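Local coordinates for protein glycogen synthase (Cyanobacterium sp. CLg1, PDB 6GNF) that belongs to the bacterial glycogen and starch synthases, two-domain glycosyltransferases of the GT-B fold, and holds ADP and a glycan in this model, at residues E49-K53 / I54-V58; R208-S211 / S212-D215; D493-I496 / V497-K501. All blocks are in the same frame, centred on the assembly; numbering follows the deposited sequence.

Interaction 1. Residues E49-K53 / I54-V58; sequences EELAK and IGHKV
A Schellman motif ends helix 39-54, and its bonds run from Leu51 and Ala52 to Gly55 and His56. The backbone N of His56 donates to Leu51 O at 3.1 Å. This is the long bond that closes the motif. Gly55 N donates to Ala52 O at 3.0 Å, from above the carbonyl plane, 68° out of it. The same N-H makes a weak second bond to Leu51 O. Gly55 leaves the helix with a positive phi of 121°, a conformation that glycine adopts readily. Just before the glycine, Ile54 N still makes the i to i+4 helical bond to Glu50 O at 3.0 Å. The His56 ring sits obliquely near Leu51 O, with CD2 at 3.5 Å from that oxygen. Beyond the turn the chain folds back along the helix. In Val58, CG1 is anti to its own backbone N (chi1 -170°), and CG2, the other branch, meets Leu51 CB at 3.9 Å. Ala52 CA makes a nearly straight CA-H...O contact to His56 O. The turn joins helix 39-54 to strand 57-63 in a beta-alpha-beta unit. Leu51 also packs on Ile24 and Phe26 of strand 23-27, and both Leu51 and His56 touch Val533 of helix 526-540.

Interaction 2. Residues R208-S211 / S212-D215; sequences RFPS and SKFD. With SO4 (sulfate ion), chain I.
The Pro210 ring and the start of the Lys213 chain run alongside each other, with Pro210 CD 4.1 Å from Lys213 CG. Lys213 reaches this place with CG beside its own backbone N (chi1 -64°). Its chain bends at chi2 and chi3 and then turns off toward Glu134 of helix 132-144, with which the ammonium group forms a salt bridge. In the backbone, Lys213 N donates to Pro210 O at 3.0 Å, from above the carbonyl plane. Phe214 N bonds to Ser211 O at 2.9 Å in a similar way. Both bonds link residues three apart, as in a short 3-10 turn. Phe214 CB lies close to Ser211 O, while its ring turns off to touch Leu255 of strand 251-256.

The two serine side chains meet one sulfate ion, probably from the crystallisation liquor. Ser211 OG donates to sulfate O1 at 2.6 Å, and Ser212 N reaches the same oxygen at 3.0 Å. Ser212 OG donates to sulfate O3 at 2.9 Å. In both serines OG stands between the backbone N and the carbonyl carbon, which brings it to the ion. Pro210 CB approaches sulfate O3 to 3.3 Å, flanking the site with carbon. The three bonds to the sulfate come from neutral groups. No charged side chain of the two segments takes part, so the ion is probably held by hydrogen bonds from two hydroxyls and one amide at the surface.

Interaction 3. Residues D493-I496 / V497-K501; sequences DAMI and VGMKK
Helix 485-503 carries this contact, and three i to i+4 backbone bonds join Asp493-Ile496 to Val497-Lys501. Val497 N donates to Asp493 O at 3.1 Å. Met499 N reaches Met495 O, also at 3.1 Å, and lies in the carbonyl plane. Lys500 N donates to Ile496 O at 2.8 Å, with an N-H...O angle of 162°. Each of these three carbonyls thus has an amide donor one turn on. Ala494 has a backbone hydrogen bond with Asn471, outside the helix. Lys501 N bonds to Val497 O. At the exposed side, the Asp493 carboxylate takes its partner from another helix. Its OD1 forms a salt bridge with Lys374 of helix 372-375. Met495 packs on Val367 and Ile368 of helix 365-370, and Met499 touches Leu375. Ile496 CG2 meets the aliphatic part of Lys500 at CD, 4.1 Å away. Lys500 is extended beyond CG, and its CB and CG lie against Ile496 O. The two methionine side chains cross obliquely. Met495 CG is anti to the backbone N (chi1 179°), which carries the chain across that of Met499. Met499 SD then sits 3.9 Å from Met495 CG and 4.0 Å from Met495 CE.

From the N terminus, the three contacts follow one another in series; none nests in or crosses another. Each is local, between adjoining segments. Interaction 1 closes the turn from helix 39-54 into strand 57-63, in the large mixed sheet. Interaction 2 closes a surface turn after strand 208-209, an outer strand of a small antiparallel sheet. Both belong to the starch synthase catalytic domain, and their centres are about 38 Å apart. Interaction 3 closes no loop. It lies within helix 485-503, which packs on helices 365-370 and 372-375. Interactions 1 and 3 sit on opposite sides of the chain's centre, with centres about 42 Å apart.

Interaction 1. Residues E49-K53 / I54-V58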
loop_
_atom_site.group_PDB
_atom_site.type_symbol
_atom_site.label_atom_id
_atom_site.label_comp_id
_atom_site.label_asym_id
_atom_site.label_seq_id
_atom_site.Cartn_x
_atom_site.Cartn_y
_atom_site.Cartn_z
ATOM N N GLU A 49 9.795 -11.905 -4.534
ATOM C CA GLU A 49 11.227 -12.089 -4.773
ATOM C C GLU A 49 11.883 -12.879 -3.649
ATOM O O GLU A 49 12.719 -13.732 -3.902
ATOM C CB GLU A 49 11.939 -10.747 -4.993
ATOM C CG GLU A 49 11.682 -10.171 -6.380
ATOM C CD GLU A 49 12.335 -8.824 -6.654
ATOM O OE1 GLU A 49 11.990 -8.222 -7.696
ATOM O OE2 GLU A 49 13.128 -8.330 -5.827
ATOM N N GLU A 50 11.469 -12.625 -2.411
ATOM C CA GLU A 50 12.027 -13.343 -1.258
ATOM C C GLU A 50 11.568 -14.798 -1.277
ATOM O O GLU A 50 12.341 -15.701 -1.008
ATOM C CB GLU A 50 11.617 -12.665 0.055
ATOM C CG GLU A 50 12.143 -13.348 1.316
ATOM C CD GLU A 50 13.663 -13.335 1.435
ATOM O OE1 GLU A 50 14.309 -12.482 0.785
ATOM O OE2 GLU A 50 14.220 -14.189 2.179
ATOM N N LEU A 51 10.309 -15.018 -1.619
ATOM C CA LEU A 51 9.774 -16.378 -1.711
ATOM C C LEU A 51 10.467 -17.201 -2.791
ATOM O O LEU A 51 10.652 -18.404 -2.620
ATOM C CB LEU A 51 8.263 -16.336 -1.944
ATOM C CG LEU A 51 7.463 -15.806 -0.745
ATOM C CD1 LEU A 51 6.044 -15.446 -1.130
ATOM C CD2 LEU A 51 7.442 -16.819 0.384
ATOM N N ALA A 52 10.801 -16.563 -3.912
ATOM C CA ALA A 52 11.562 -17.228 -4.976
ATOM C C ALA A 52 12.969 -17.556 -4.520
ATOM O O ALA A 52 13.489 -18.616 -4.840
ATOM C CB ALA A 52 11.606 -16.353 -6.219
ATOM N N LYS A 53 13.569 -16.633 -3.774
ATOM C CA LYS A 53 14.910 -16.801 -3.213
ATOM C C LYS A 53 14.985 -18.036 -2.311
ATOM O O LYS A 53 15.877 -18.841 -2.444
ATOM C CB LYS A 53 15.294 -15.534 -2.441
ATOM C CG LYS A 53 16.778 -15.203 -2.438
ATOM C CD LYS A 53 17.012 -13.703 -2.268
ATOM C CE LYS A 53 16.892 -13.262 -0.815
ATOM N NZ LYS A 53 18.147 -13.508 -0.038
ATOM N N ILE A 54 13.974 -18.229 -1.471
ATOM C CA ILE A 54 13.866 -19.415 -0.613
ATOM C C ILE A 54 13.717 -20.706 -1.427
ATOM O O ILE A 54 14.041 -21.772 -0.921
ATOM C CB ILE A 54 12.643 -19.316 0.331
ATOM C CG1 ILE A 54 12.792 -18.170 1.320
ATOM C CG2 ILE A 54 12.447 -20.610 1.119
ATOM C CD1 ILE A 54 11.466 -17.762 1.929
ATOM N N GLY A 55 13.234 -20.611 -2.665
ATOM C CA GLY A 55 13.136 -21.779 -3.543
ATOM C C GLY A 55 11.747 -22.126 -4.041
ATOM O O GLY A 55 11.571 -23.136 -4.705
ATOM N N HIS A 56 10.751 -21.297 -3.749
ATOM C CA HIS A 56 9.390 -21.588 -4.198
ATOM C C HIS A 56 9.157 -21.053 -5.606
ATOM O O HIS A 56 9.898 -20.185 -6.079
ATOM C CB HIS A 56 8.367 -21.027 -3.210
ATOM C CG HIS A 56 8.598 -21.485 -1.806
ATOM N ND1 HIS A 56 8.453 -22.798 -1.422
ATOM C CD2 HIS A 56 9.007 -20.815 -0.705
ATOM C CE1 HIS A 56 8.751 -22.919 -0.141
ATOM N NE2 HIS A 56 9.092 -21.730 0.319
ATOM N N LYS A 57 8.139 -21.592 -6.270
ATOM C CA LYS A 57 7.781 -21.173 -7.613
ATOM C C LYS A 57 6.724 -20.094 -7.506
ATOM O O LYS A 57 5.604 -20.355 -7.069
ATOM C CB LYS A 57 7.255 -22.353 -8.418
ATOM C CG LYS A 57 7.052 -22.024 -9.886
ATOM C CD LYS A 57 6.397 -23.170 -10.637
ATOM C CE LYS A 57 7.327 -24.365 -10.758
ATOM N NZ LYS A 57 6.768 -25.373 -11.705
ATOM N N VAL A 58 7.060 -18.899 -7.980
ATOM C CA VAL A 58 6.275 -17.700 -7.714
ATOM C C VAL A 58 6.051 -16.898 -8.987
ATOM O O VAL A 58 6.963 -16.738 -9.785
ATOM C CB VAL A 58 7.005 -16.796 -6.703
ATOM C CG1 VAL A 58 6.103 -15.677 -6.228
ATOM C CG2 VAL A 58 7.495 -17.615 -5.515
#

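Interaction 2. Residues R208-S211 / S212-D215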
loop_
_atom_site.group_PDB
_atom_site.type_symbol
_atom_site.label_atom_id
_atom_site.label_comp_id
_atom_site.label_asym_id
_atom_site.label_seq_id
_atom_site.Cartn_x
_atom_site.Cartn_y
_atom_site.Cartn_z
ATOM N N ARG A 208 -17.128 -1.495 -2.708
ATOM C CA ARG A 208 -18.534 -1.224 -2.537
ATOM C C ARG A 208 -19.067 -0.680 -3.851
ATOM O O ARG A 208 -18.543 0.303 -4.370
ATOM C CB ARG A 208 -18.767 -0.212 -1.419
ATOM C CG ARG A 208 -18.262 -0.683 -0.069
ATOM C CD ARG A 208 -18.635 0.292 1.029
ATOM N NE ARG A 208 -18.065 -0.095 2.314
ATOM C CZ ARG A 208 -18.368 0.481 3.477
ATOM N NH1 ARG A 208 -19.240 1.480 3.525
ATOM N NH2 ARG A 208 -17.797 0.057 4.600
ATOM N N PHE A 209 -20.075 -1.357 -4.401
ATOM C CA PHE A 209 -20.703 -0.955 -5.648
ATOM C C PHE A 209 -22.200 -1.097 -5.524
ATOM O O PHE A 209 -22.673 -1.887 -4.717
ATOM C CB PHE A 209 -20.218 -1.843 -6.791
ATOM C CG PHE A 209 -18.757 -1.739 -7.042
ATOM C CD1 PHE A 209 -18.222 -0.579 -7.587
ATOM C CD2 PHE A 209 -17.908 -2.783 -6.720
ATOM C CE1 PHE A 209 -16.870 -0.465 -7.817
ATOM C CE2 PHE A 209 -16.555 -2.676 -6.944
ATOM C CZ PHE A 209 -16.037 -1.517 -7.498
ATOM N N PRO A 210 -22.959 -0.336 -6.324
ATOM C CA PRO A 210 -24.409 -0.488 -6.298
ATOM C C PRO A 210 -24.834 -1.900 -6.667
ATOM O O PRO A 210 -24.165 -2.553 -7.469
ATOM C CB PRO A 210 -24.892 0.500 -7.365
ATOM C CG PRO A 210 -23.771 1.464 -7.550
ATOM C CD PRO A 210 -22.525 0.683 -7.295
ATOM N N SER A 211 -25.952 -2.344 -6.114
ATOM C CA SER A 211 -26.420 -3.700 -6.341
ATOM C C SER A 211 -26.816 -3.906 -7.798
ATOM O O SER A 211 -26.720 -5.010 -8.319
ATOM C CB SER A 211 -27.561 -4.027 -5.392
ATOM O OG SER A 211 -28.475 -2.957 -5.332
ATOM N N SER A 212 -27.176 -2.818 -8.469
ATOM C CA SER A 212 -27.464 -2.832 -9.897
ATOM C C SER A 212 -26.271 -3.238 -10.764
ATOM O O SER A 212 -26.434 -3.503 -11.955
ATOM C CB SER A 212 -27.942 -1.456 -10.346
ATOM O OG SER A 212 -26.912 -0.509 -10.149
ATOM N N LYS A 213 -25.072 -3.263 -10.189
ATOM C CA LYS A 213 -23.899 -3.777 -10.889
ATOM C C LYS A 213 -23.688 -5.278 -10.692
ATOM O O LYS A 213 -22.632 -5.801 -11.042
ATOM C CB LYS A 213 -22.634 -3.038 -10.424
ATOM C CG LYS A 213 -22.600 -1.544 -10.745
ATOM C CD LYS A 213 -22.675 -1.244 -12.236
ATOM C CE LYS A 213 -21.470 -1.779 -12.988
ATOM N NZ LYS A 213 -21.668 -1.674 -14.456
ATOM N N PHE A 214 -24.671 -5.981 -10.135
ATOM C CA PHE A 214 -24.500 -7.417 -9.877
ATOM C C PHE A 214 -24.398 -8.234 -11.164
ATOM O O PHE A 214 -23.553 -9.109 -11.276
ATOM C CB PHE A 214 -25.626 -7.982 -9.002
ATOM C CG PHE A 214 -25.520 -9.466 -8.802
ATOM C CD1 PHE A 214 -24.521 -9.993 -8.009
ATOM C CD2 PHE A 214 -26.388 -10.333 -9.441
ATOM C CE1 PHE A 214 -24.399 -11.361 -7.841
ATOM C CE2 PHE A 214 -26.273 -11.696 -9.279
ATOM C CZ PHE A 214 -25.279 -12.214 -8.479
ATOM N N ASP A 215 -25.201 -7.895 -12.166
ATOM C CA ASP A 215 -25.240 -8.680 -13.398
ATOM C C ASP A 215 -23.897 -8.648 -14.121
ATOM O O ASP A 215 -23.576 -9.559 -14.870
ATOM C CB ASP A 215 -26.351 -8.183 -14.330
ATOM C CG ASP A 215 -27.743 -8.471 -13.799
ATOM O OD1 ASP A 215 -27.889 -9.401 -12.983
ATOM O OD2 ASP A 215 -28.702 -7.778 -14.213
HETATM S S SO4 I . -29.016 0.591 -7.018
HETATM O O1 SO4 I . -28.701 -0.829 -6.745
HETATM O O2 SO4 I . -30.397 0.728 -7.546
HETATM O O3 SO4 I . -28.076 1.106 -8.047
HETATM O O4 SO4 I . -28.884 1.345 -5.750
#

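Interaction 3. Residues D493-I496 / V497-K501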
loop_
_atom_site.group_PDB
_atom_site.type_symbol
_atom_site.label_atom_id
_atom_site.label_comp_id
_atom_site.label_asym_id
_atom_site.label_seq_id
_atom_site.Cartn_x
_atom_site.Cartn_y
_atom_site.Cartn_z
ATOM N N ASP A 493 -2.232 19.027 18.208
ATOM C CA ASP A 493 -1.729 18.876 19.570
ATOM C C ASP A 493 -1.193 17.458 19.809
ATOM O O ASP A 493 -0.129 17.267 20.392
ATOM C CB ASP A 493 -2.831 19.218 20.579
ATOM C CG ASP A 493 -3.265 20.693 20.510
ATOM O OD1 ASP A 493 -2.471 21.553 20.060
ATOM O OD2 ASP A 493 -4.402 21.008 20.917
ATOM N N ALA A 494 -1.905 16.460 19.298
ATOM C CA ALA A 494 -1.498 15.063 19.444
ATOM C C ALA A 494 -0.163 14.772 18.744
ATOM O O ALA A 494 0.670 14.026 19.266
ATOM C CB ALA A 494 -2.588 14.149 18.914
ATOM N N MET A 495 0.038 15.370 17.573
ATOM C CA MET A 495 1.284 15.204 16.826
ATOM C C MET A 495 2.439 15.841 17.587
ATOM O O MET A 495 3.489 15.236 17.762
ATOM C CB MET A 495 1.162 15.840 15.434
ATOM C CG MET A 495 2.416 15.738 14.575
ATOM S SD MET A 495 2.231 16.533 12.967
ATOM C CE MET A 495 2.260 18.259 13.440
ATOM N N ILE A 496 2.224 17.062 18.055
ATOM C CA ILE A 496 3.269 17.834 18.728
ATOM C C ILE A 496 3.749 17.179 20.028
ATOM O O ILE A 496 4.924 17.282 20.377
ATOM C CB ILE A 496 2.805 19.285 18.966
ATOM C CG1 ILE A 496 2.737 20.018 17.619
ATOM C CG2 ILE A 496 3.743 20.019 19.914
ATOM C CD1 ILE A 496 1.906 21.282 17.638
ATOM N N VAL A 497 2.851 16.503 20.739
ATOM C CA VAL A 497 3.244 15.721 21.912
ATOM C C VAL A 497 4.340 14.719 21.543
ATOM O O VAL A 497 5.344 14.605 22.256
ATOM C CB VAL A 497 2.031 15.000 22.554
ATOM C CG1 VAL A 497 2.474 13.895 23.508
ATOM C CG2 VAL A 497 1.155 16.006 23.291
ATOM N N GLY A 498 4.155 14.013 20.428
ATOM C CA GLY A 498 5.153 13.062 19.948
ATOM C C GLY A 498 6.451 13.732 19.544
ATOM O O GLY A 498 7.533 13.255 19.883
ATOM N N MET A 499 6.346 14.857 18.850
ATOM C CA MET A 499 7.533 15.585 18.394
ATOM C C MET A 499 8.356 16.088 19.578
ATOM O O MET A 499 9.584 16.015 19.561
ATOM C CB MET A 499 7.137 16.753 17.484
ATOM C CG MET A 499 6.517 16.307 16.168
ATOM S SD MET A 499 5.773 17.659 15.242
ATOM C CE MET A 499 7.237 18.506 14.654
ATOM N N LYS A 500 7.674 16.580 20.613
ATOM C CA LYS A 500 8.346 17.051 21.828
ATOM C C LYS A 500 9.044 15.917 22.570
ATOM O O LYS A 500 10.137 16.113 23.092
ATOM C CB LYS A 500 7.359 17.745 22.767
ATOM C CG LYS A 500 6.977 19.142 22.321
ATOM C CD LYS A 500 6.042 19.802 23.320
ATOM C CE LYS A 500 6.037 21.315 23.168
ATOM N NZ LYS A 500 5.150 21.958 24.173
ATOM N N LYS A 501 8.401 14.752 22.652
ATOM C CA LYS A 501 9.050 13.578 23.230
ATOM C C LYS A 501 10.397 13.352 22.556
ATOM O O LYS A 501 11.402 13.143 23.223
ATOM C CB LYS A 501 8.196 12.324 23.055
ATOM C CG LYS A 501 7.196 12.022 24.155
ATOM C CD LYS A 501 6.466 10.722 23.806
ATOM C CE LYS A 501 5.568 10.221 24.924
ATOM N NZ LYS A 501 4.389 11.105 25.126
#